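Local coordinates for protein chitinase A (Pteris ryukyuensis, PDB 5YLG) that probably hydrolyses O-glycosyl bonds as a family 18 chitinase, represented here by its LysM domain, a small sugar-binding module, at residues A[32-36]-A[37-41]. Residues are numbered along the deposited sequence; the frame is centred on the assembly and turned at random.
Sequences AGIDC and NNLQI. With ZN (zinc ion), chain F.
Asp35 and Asn37, two residues apart on a surface turn, share a zinc ion: Asp35 OD2 lies 2.1 Å from the metal and Asn37 OD1 an unusually short 1.8 Å. One gives a carboxylate oxygen, the other an amide carbonyl oxygen; both side chains are short enough to meet one metal, their planes 49° apart. In Asn37, CG sits between backbone N and carbonyl carbon (chi1 70°), placing the amide where OD1 can join Asp35 at the zinc.

Two backbone N-H groups close the turn. Asn37 N donates to Asp35 OD1 (3.2 Å) from above the carboxylate plane, which should limit its rotation and keep OD2 on the zinc. Asn38 N donates to Asp35 O at 3.0 Å. One water joins Asp35 OD2 to Asn38 ND2; another links Cys36 O with Leu39 N.

Leucine's branched end suits an apolar contact: with CG beside the backbone N (chi1 -63°), Leu39 CD2 meets Ile34 CD1 at 3.9 Å, and the side chain also touches Ile7. Trimming Leu39 to an alanine removes CD2 and is likely to leave Ile34 CD1 without this partner and a gap beside Ile7.

Cys36 directs CB away from 37-41, and its sulfur bonds Cys13 at the start of helix 13-20. Residues 35-38 form a type I beta turn overlaid by an Asx turn, carrying a zinc site between helix 24-29 and strand 44-46 of the LysM domain.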
loop_
_atom_site.group_PDB
_atom_site.type_symbol
_atom_site.label_atom_id
_atom_site.label_comp_id
_atom_site.label_asym_id
_atom_site.label_seq_id
_atom_site.Cartn_x
_atom_site.Cartn_y
_atom_site.Cartn_z
ATOM N N ALA A 32 -2.022 -3.313 -8.841
ATOM C CA ALA A 32 -2.945 -4.203 -9.542
ATOM C C ALA A 32 -4.289 -4.488 -8.844
ATOM O O ALA A 32 -4.632 -5.627 -8.409
ATOM C CB ALA A 32 -2.160 -5.477 -9.956
ATOM N N GLY A 33 -5.151 -3.452 -8.731
ATOM C CA GLY A 33 -6.502 -3.641 -8.167
ATOM C C GLY A 33 -6.579 -4.046 -6.696
ATOM O O GLY A 33 -7.590 -4.616 -6.230
ATOM N N ILE A 34 -5.492 -3.763 -5.956
ATOM C CA ILE A 34 -5.409 -4.023 -4.487
ATOM C C ILE A 34 -6.712 -3.673 -3.835
ATOM O O ILE A 34 -7.317 -2.622 -4.213
ATOM C CB ILE A 34 -4.211 -3.156 -3.899
ATOM C CG1 ILE A 34 -3.998 -3.499 -2.435
ATOM C CG2 ILE A 34 -4.389 -1.653 -4.155
ATOM C CD1 ILE A 34 -2.637 -3.030 -1.859
ATOM N N ASP A 35 -7.143 -4.443 -2.816
ATOM C CA ASP A 35 -8.327 -4.104 -2.093
ATOM C C ASP A 35 -7.911 -3.423 -0.820
ATOM O O ASP A 35 -7.592 -4.102 0.194
ATOM C CB ASP A 35 -9.214 -5.284 -1.829
ATOM C CG ASP A 35 -10.474 -4.842 -1.387
ATOM O OD1 ASP A 35 -10.619 -3.613 -1.159
ATOM O OD2 ASP A 35 -11.322 -5.710 -1.096
ATOM N N CYS A 36 -7.862 -2.096 -0.823
ATOM C CA CYS A 36 -7.435 -1.369 0.352
ATOM C C CYS A 36 -8.372 -1.447 1.493
ATOM O O CYS A 36 -8.001 -1.197 2.646
ATOM C CB CYS A 36 -7.232 0.069 -0.049
ATOM S SG CYS A 36 -5.773 0.340 -1.063
ATOM N N ASN A 37 -9.607 -1.948 1.334
ATOM C CA ASN A 37 -10.447 -2.136 2.526
ATOM C C ASN A 37 -10.356 -3.520 3.098
ATOM O O ASN A 37 -11.091 -3.916 4.008
ATOM C CB ASN A 37 -11.913 -1.692 2.345
ATOM C CG ASN A 37 -12.694 -2.569 1.433
ATOM O OD1 ASN A 37 -12.378 -3.709 0.998
ATOM N ND2 ASN A 37 -13.903 -2.068 1.153
ATOM N N ASN A 38 -9.462 -4.367 2.549
ATOM C CA ASN A 38 -9.397 -5.792 2.950
ATOM C C ASN A 38 -7.911 -6.251 2.934
ATOM O O ASN A 38 -7.632 -7.324 2.500
ATOM C CB ASN A 38 -10.280 -6.694 2.036
ATOM C CG ASN A 38 -10.427 -8.075 2.585
ATOM O OD1 ASN A 38 -10.516 -8.227 3.798
ATOM N ND2 ASN A 38 -10.514 -9.049 1.713
ATOM N N LEU A 39 -7.062 -5.364 3.443
ATOM C CA LEU A 39 -5.603 -5.680 3.526
ATOM C C LEU A 39 -5.424 -6.785 4.564
ATOM O O LEU A 39 -6.130 -6.836 5.515
ATOM C CB LEU A 39 -4.804 -4.476 3.905
ATOM C CG LEU A 39 -4.795 -3.267 2.942
ATOM C CD1 LEU A 39 -3.971 -2.171 3.608
ATOM C CD2 LEU A 39 -4.283 -3.739 1.594
ATOM N N GLN A 40 -4.451 -7.641 4.280
ATOM C CA GLN A 40 -4.126 -8.791 5.187
ATOM C C GLN A 40 -2.755 -8.502 5.784
ATOM O O GLN A 40 -1.870 -8.059 5.104
ATOM C CB GLN A 40 -4.056 -10.098 4.409
ATOM C CG GLN A 40 -5.279 -10.413 3.508
ATOM C CD GLN A 40 -6.507 -10.676 4.335
ATOM O OE1 GLN A 40 -6.488 -11.525 5.246
ATOM N NE2 GLN A 40 -7.565 -9.877 4.120
ATOM N N ILE A 41 -2.567 -8.805 7.064
ATOM C CA ILE A 41 -1.226 -8.717 7.660
ATOM C C ILE A 41 -0.377 -9.713 6.924
ATOM O O ILE A 41 -0.750 -10.837 6.683
ATOM C CB ILE A 41 -1.263 -9.032 9.178
ATOM C CG1 ILE A 41 -1.914 -7.845 9.924
ATOM C CG2 ILE A 41 0.177 -9.301 9.654
ATOM C CD1 ILE A 41 -2.393 -8.170 11.324
HETATM ZN ZN ZN F . -13.004 -4.766 -0.370
HETATM O O HOH W 1 -10.705 -8.331 -1.136
HETATM O O HOH W 2 -7.742 -2.904 4.869
#